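Long-range contact in Lmo0131 protein (Listeria monocytogenes, PDB 4Q6J), which probably hydrolyses the bacterial second messenger cyclic di-GMP through an EAL domain built as a TIM barrel: residues 174-186 with 209-223. Sequence-based numbering, arbitrary orientation. Where two conformers were deposited one is given.
Sequences IVKTDMSFIALLK and VVTEGVEDMEQVEKL. With EDO (1,2-ethanediol), chain I; EDO (1,2-ethanediol), chain L.
With CG1 lodged between its own backbone N and carbonyl carbon (chi1 68°), Ile182 carries CD1 to Val214 CG2, 3.5 Å away, and to Leu223 CD1, crossing both side chains at about a right angle. The extended Gln219 chain (chi2 169°) reaches back to the same residue: its NE2 donates to Ile182 O at 2.8 Å, the oxygen lying in the amide plane of Gln219 while the donor stands above the carbonyl plane. The other end of the amide, OE1, accepts from Glu215 N and Asp216 N, so bonds at both ends fix its rotation. Gln219 N in turn donates to Asp216 OD1 at 2.9 Å; with Asp216 N to Gln219 OE1 this makes the capping box at the N-terminus of helix 217-225. On the barrel's inner side, Lys176 runs alongside Val210, CE 3.7 Å from Val210 CB, and its NZ forms a 2.9 Å salt bridge with Glu212 OE2 from above the carboxylate plane; Gln232 also accepts from NZ. Parallel strands 174-177 and 209-211 are joined by Val210 N to Val175 O (2.8 Å) and Thr177 N to Val210 O, and Glu212 N to Thr177 O carries the pairing one residue past strand 209-211. Helix 189-204 links them as a beta-alpha-beta unit and packs on Val175 and Val209, while strands 151-154 and 230-231 flank the pair.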
loop_
_atom_site.group_PDB
_atom_site.type_symbol
_atom_site.label_atom_id
_atom_site.label_comp_id
_atom_site.label_asym_id
_atom_site.label_seq_id
_atom_site.Cartn_x
_atom_site.Cartn_y
_atom_site.Cartn_z
ATOM N N ILE B 174 -22.616 -7.268 -10.086
ATOM C CA ILE B 174 -21.754 -7.728 -11.171
ATOM C C ILE B 174 -20.284 -7.711 -10.740
ATOM O O ILE B 174 -19.781 -6.729 -10.200
ATOM C CB ILE B 174 -21.934 -6.864 -12.446
ATOM C CG1 ILE B 174 -23.333 -7.035 -13.039
ATOM C CG2 ILE B 174 -20.876 -7.174 -13.483
ATOM C CD1 ILE B 174 -24.015 -5.723 -13.258
ATOM N N VAL B 175 -19.622 -8.837 -10.957
ATOM C CA VAL B 175 -18.193 -8.954 -10.733
ATOM C C VAL B 175 -17.473 -8.840 -12.061
ATOM O O VAL B 175 -17.774 -9.582 -12.991
ATOM C CB VAL B 175 -17.847 -10.307 -10.096
ATOM C CG1 VAL B 175 -16.361 -10.627 -10.262
ATOM C CG2 VAL B 175 -18.290 -10.325 -8.627
ATOM N N LYS B 176 -16.533 -7.909 -12.137
ATOM C CA LYS B 176 -15.724 -7.718 -13.321
ATOM C C LYS B 176 -14.306 -8.210 -13.048
ATOM O O LYS B 176 -13.750 -8.020 -11.956
ATOM C CB LYS B 176 -15.753 -6.248 -13.749
ATOM C CG LYS B 176 -17.180 -5.731 -13.794
ATOM C CD LYS B 176 -17.353 -4.471 -14.612
ATOM C CE LYS B 176 -17.116 -4.703 -16.098
ATOM N NZ LYS B 176 -16.734 -3.432 -16.761
ATOM N N THR B 177 -13.734 -8.877 -14.036
ATOM C CA THR B 177 -12.381 -9.398 -13.925
ATOM C C THR B 177 -11.498 -8.746 -14.956
ATOM O O THR B 177 -11.950 -8.406 -16.036
ATOM C CB THR B 177 -12.386 -10.894 -14.140
ATOM O OG1 THR B 177 -12.939 -11.172 -15.433
ATOM C CG2 THR B 177 -13.235 -11.560 -13.065
ATOM N N ASP B 178 -10.235 -8.546 -14.633
ATOM C CA ASP B 178 -9.409 -7.822 -15.570
ATOM C C ASP B 178 -8.662 -8.785 -16.478
ATOM O O ASP B 178 -8.823 -10.007 -16.386
ATOM C CB ASP B 178 -8.525 -6.770 -14.881
ATOM C CG ASP B 178 -7.388 -7.359 -14.116
ATOM O OD1 ASP B 178 -6.335 -7.612 -14.732
ATOM O OD2 ASP B 178 -7.533 -7.524 -12.893
HETATM N N MSE B 179 -7.863 -8.253 -17.383
HETATM C CA MSE B 179 -7.355 -9.003 -18.499
HETATM C C MSE B 179 -6.500 -10.186 -18.089
HETATM O O MSE B 179 -6.562 -11.211 -18.747
HETATM C CB MSE B 179 -6.657 -8.062 -19.471
HETATM C CG MSE B 179 -5.164 -7.965 -19.273
HETATM SE SE MSE B 179 -4.286 -9.244 -20.477
HETATM C CE MSE B 179 -3.300 -7.764 -21.318
ATOM N N SER B 180 -5.691 -10.047 -17.053
ATOM C CA SER B 180 -4.815 -11.129 -16.620
ATOM C C SER B 180 -5.601 -12.385 -16.212
ATOM O O SER B 180 -5.152 -13.518 -16.383
ATOM C CB SER B 180 -4.000 -10.673 -15.426
ATOM O OG SER B 180 -4.852 -10.517 -14.315
ATOM N N PHE B 181 -6.768 -12.160 -15.646
ATOM C CA PHE B 181 -7.579 -13.251 -15.155
ATOM C C PHE B 181 -7.921 -14.291 -16.246
ATOM O O PHE B 181 -8.111 -15.475 -15.943
ATOM C CB PHE B 181 -8.856 -12.672 -14.558
ATOM C CG PHE B 181 -9.513 -13.564 -13.556
ATOM C CD1 PHE B 181 -8.915 -13.810 -12.337
ATOM C CD2 PHE B 181 -10.722 -14.141 -13.822
ATOM C CE1 PHE B 181 -9.515 -14.623 -11.406
ATOM C CE2 PHE B 181 -11.332 -14.964 -12.879
ATOM C CZ PHE B 181 -10.715 -15.200 -11.677
ATOM N N ILE B 182 -8.007 -13.851 -17.497
ATOM C CA ILE B 182 -8.403 -14.738 -18.579
ATOM C C ILE B 182 -7.283 -14.976 -19.606
ATOM O O ILE B 182 -7.526 -15.480 -20.709
ATOM C CB ILE B 182 -9.697 -14.232 -19.276
ATOM C CG1 ILE B 182 -9.461 -12.918 -20.040
ATOM C CG2 ILE B 182 -10.779 -14.062 -18.245
ATOM C CD1 ILE B 182 -10.564 -12.544 -20.979
ATOM N N ALA B 183 -6.053 -14.626 -19.236
ATOM C CA ALA B 183 -4.932 -14.848 -20.118
ATOM C C ALA B 183 -4.246 -16.179 -19.801
ATOM O O ALA B 183 -4.351 -16.674 -18.666
ATOM C CB ALA B 183 -3.940 -13.691 -20.004
ATOM N N LEU B 184 -3.561 -16.746 -20.806
ATOM C CA LEU B 184 -2.776 -17.987 -20.652
ATOM C C LEU B 184 -3.581 -19.278 -20.437
ATOM O O LEU B 184 -3.035 -20.281 -19.964
ATOM C CB LEU B 184 -1.745 -17.854 -19.522
ATOM C CG LEU B 184 -0.809 -16.636 -19.497
ATOM C CD1 LEU B 184 0.019 -16.627 -18.224
ATOM C CD2 LEU B 184 0.105 -16.563 -20.703
ATOM N N LEU B 185 -4.858 -19.267 -20.798
ATOM C CA LEU B 185 -5.738 -20.367 -20.420
ATOM C C LEU B 185 -5.495 -21.705 -21.128
ATOM O O LEU B 185 -5.858 -22.754 -20.593
ATOM C CB LEU B 185 -7.209 -19.983 -20.538
ATOM C CG LEU B 185 -7.760 -18.888 -19.641
ATOM C CD1 LEU B 185 -9.273 -18.842 -19.765
ATOM C CD2 LEU B 185 -7.310 -19.066 -18.160
ATOM N N LYS B 186 -4.910 -21.694 -22.323
ATOM C CA LYS B 186 -4.616 -22.979 -22.957
ATOM C C LYS B 186 -3.655 -23.784 -22.088
ATOM O O LYS B 186 -3.717 -25.003 -22.026
ATOM C CB LYS B 186 -4.022 -22.780 -24.343
ATOM C CG LYS B 186 -3.853 -24.044 -25.147
ATOM C CD LYS B 186 -3.253 -23.656 -26.463
ATOM C CE LYS B 186 -3.109 -24.813 -27.395
ATOM N NZ LYS B 186 -2.691 -24.310 -28.746
ATOM N N VAL B 209 -21.111 -12.165 -14.012
ATOM C CA VAL B 209 -19.700 -11.869 -14.170
ATOM C C VAL B 209 -19.450 -11.224 -15.523
ATOM O O VAL B 209 -19.993 -11.691 -16.519
ATOM C CB VAL B 209 -18.903 -13.187 -14.138
ATOM C CG1 VAL B 209 -17.455 -12.944 -14.469
ATOM C CG2 VAL B 209 -19.013 -13.829 -12.788
ATOM N N VAL B 210 -18.617 -10.181 -15.579
ATOM C CA VAL B 210 -18.142 -9.633 -16.854
ATOM C C VAL B 210 -16.652 -9.913 -16.925
ATOM O O VAL B 210 -15.942 -9.562 -16.003
ATOM C CB VAL B 210 -18.289 -8.082 -16.979
ATOM C CG1 VAL B 210 -17.683 -7.621 -18.300
ATOM C CG2 VAL B 210 -19.721 -7.624 -16.881
ATOM N N THR B 211 -16.166 -10.551 -17.988
ATOM C CA THR B 211 -14.725 -10.706 -18.135
ATOM C C THR B 211 -14.223 -9.674 -19.147
ATOM O O THR B 211 -14.623 -9.715 -20.292
ATOM C CB THR B 211 -14.348 -12.142 -18.581
ATOM O OG1 THR B 211 -15.120 -12.513 -19.724
ATOM C CG2 THR B 211 -14.614 -13.131 -17.483
ATOM N N GLU B 212 -13.372 -8.741 -18.701
ATOM C CA GLU B 212 -12.761 -7.759 -19.581
ATOM C C GLU B 212 -11.460 -8.324 -20.136
ATOM O O GLU B 212 -10.956 -9.340 -19.657
ATOM C CB GLU B 212 -12.431 -6.472 -18.835
ATOM C CG GLU B 212 -13.531 -5.961 -17.954
ATOM C CD GLU B 212 -13.211 -4.573 -17.400
ATOM O OE1 GLU B 212 -12.251 -3.935 -17.878
ATOM O OE2 GLU B 212 -13.906 -4.111 -16.481
ATOM N N GLY B 213 -10.915 -7.652 -21.140
ATOM C CA GLY B 213 -9.655 -8.065 -21.716
ATOM C C GLY B 213 -9.825 -9.231 -22.662
ATOM O O GLY B 213 -8.857 -9.913 -22.968
ATOM N N VAL B 214 -11.047 -9.463 -23.138
ATOM C CA VAL B 214 -11.257 -10.538 -24.095
ATOM C C VAL B 214 -10.634 -10.147 -25.438
ATOM O O VAL B 214 -10.974 -9.118 -26.016
ATOM C CB VAL B 214 -12.754 -10.920 -24.260
ATOM C CG1 VAL B 214 -12.927 -11.970 -25.351
ATOM C CG2 VAL B 214 -13.300 -11.452 -22.944
ATOM N N GLU B 215 -9.715 -10.969 -25.927
ATOM C CA GLU B 215 -8.966 -10.629 -27.119
ATOM C C GLU B 215 -9.210 -11.570 -28.305
ATOM O O GLU B 215 -9.078 -11.157 -29.456
ATOM C CB GLU B 215 -7.482 -10.546 -26.771
ATOM C CG GLU B 215 -7.179 -9.462 -25.749
ATOM C CD GLU B 215 -6.602 -8.203 -26.363
ATOM O OE1 GLU B 215 -5.887 -8.316 -27.378
ATOM O OE2 GLU B 215 -6.846 -7.105 -25.828
ATOM N N ASP B 216 -9.572 -12.828 -28.051
ATOM C CA ASP B 216 -9.693 -13.785 -29.157
ATOM C C ASP B 216 -10.795 -14.829 -28.984
ATOM O O ASP B 216 -11.317 -15.026 -27.894
ATOM C CB ASP B 216 -8.341 -14.434 -29.493
ATOM C CG ASP B 216 -7.844 -15.416 -28.424
ATOM O OD1 ASP B 216 -8.623 -16.097 -27.760
ATOM O OD2 ASP B 216 -6.627 -15.546 -28.272
HETATM N N MSE B 217 -11.126 -15.491 -30.081
HETATM C CA MSE B 217 -12.229 -16.433 -30.102
HETATM C C MSE B 217 -11.986 -17.679 -29.214
HETATM O O MSE B 217 -12.906 -18.226 -28.677
HETATM C CB MSE B 217 -12.565 -16.805 -31.563
HETATM C CG MSE B 217 -13.838 -17.638 -31.749
HETATM SE SE MSE B 217 -15.468 -16.756 -31.149
HETATM C CE MSE B 217 -16.278 -18.266 -30.255
ATOM N N GLU B 218 -10.735 -18.105 -29.067
ATOM C CA GLU B 218 -10.438 -19.247 -28.212
ATOM C C GLU B 218 -10.785 -18.939 -26.749
ATOM O O GLU B 218 -11.272 -19.812 -26.019
ATOM C CB GLU B 218 -8.979 -19.706 -28.365
ATOM C CG GLU B 218 -8.679 -20.396 -29.700
ATOM C CD GLU B 218 -7.233 -20.919 -29.840
ATOM O OE1 GLU B 218 -6.588 -21.249 -28.820
ATOM O OE2 GLU B 218 -6.745 -21.014 -30.992
ATOM N N GLN B 219 -10.544 -17.696 -26.331
ATOM C CA GLN B 219 -11.006 -17.228 -25.030
ATOM C C GLN B 219 -12.517 -17.266 -24.942
ATOM O O GLN B 219 -13.051 -17.706 -23.934
ATOM C CB GLN B 219 -10.535 -15.805 -24.740
ATOM C CG GLN B 219 -9.144 -15.732 -24.131
ATOM C CD GLN B 219 -8.599 -14.316 -24.098
ATOM O OE1 GLN B 219 -8.771 -13.539 -25.035
ATOM N NE2 GLN B 219 -7.946 -13.975 -23.011
ATOM N N VAL B 220 -13.202 -16.783 -25.973
ATOM C CA VAL B 220 -14.653 -16.793 -25.976
ATOM C C VAL B 220 -15.216 -18.195 -25.773
ATOM O O VAL B 220 -16.145 -18.426 -24.991
ATOM C CB VAL B 220 -15.205 -16.210 -27.265
ATOM C CG1 VAL B 220 -16.730 -16.412 -27.329
ATOM C CG2 VAL B 220 -14.835 -14.733 -27.356
ATOM N N GLU B 221 -14.624 -19.144 -26.478
ATOM C CA GLU B 221 -15.059 -20.521 -26.363
ATOM C C GLU B 221 -14.984 -20.991 -24.894
ATOM O O GLU B 221 -15.952 -21.542 -24.374
ATOM C CB GLU B 221 -14.223 -21.408 -27.276
ATOM C CG GLU B 221 -14.493 -21.160 -28.734
ATOM C CD GLU B 221 -13.486 -21.858 -29.644
ATOM O OE1 GLU B 221 -12.494 -22.420 -29.135
ATOM O OE2 GLU B 221 -13.685 -21.853 -30.870
ATOM N N LYS B 222 -13.842 -20.749 -24.234
ATOM C CA LYS B 222 -13.621 -21.208 -22.861
ATOM C C LYS B 222 -14.543 -20.530 -21.880
ATOM O O LYS B 222 -15.128 -21.162 -21.027
ATOM C CB LYS B 222 -12.187 -20.948 -22.437
ATOM C CG LYS B 222 -11.188 -21.740 -23.256
ATOM C CD LYS B 222 -9.792 -21.619 -22.710
ATOM C CE LYS B 222 -8.800 -22.394 -23.580
ATOM N NZ LYS B 222 -8.498 -21.671 -24.844
ATOM N N LEU B 223 -14.658 -19.223 -22.008
ATOM C CA LEU B 223 -15.430 -18.445 -21.054
ATOM C C LEU B 223 -16.909 -18.740 -21.204
ATOM O O LEU B 223 -17.606 -18.812 -20.204
ATOM C CB LEU B 223 -15.110 -16.948 -21.181
ATOM C CG LEU B 223 -13.623 -16.655 -20.973
ATOM C CD1 LEU B 223 -13.272 -15.242 -21.460
ATOM C CD2 LEU B 223 -13.190 -16.926 -19.502
HETATM C C1 EDO I . -5.071 -15.531 -24.887
HETATM O O1 EDO I . -5.014 -16.896 -25.293
HETATM C C2 EDO I . -3.669 -15.040 -24.631
HETATM O O2 EDO I . -3.349 -15.264 -23.271
HETATM C C1 EDO L . -8.314 -5.094 -24.284
HETATM O O1 EDO L . -8.990 -6.274 -24.725
HETATM C C2 EDO L . -9.232 -4.189 -23.495
HETATM O O2 EDO L . -10.280 -3.683 -24.318
HETATM O O HOH W 1 -11.144 -10.880 -17.590
HETATM O O HOH W 2 -6.936 -11.499 -21.717
#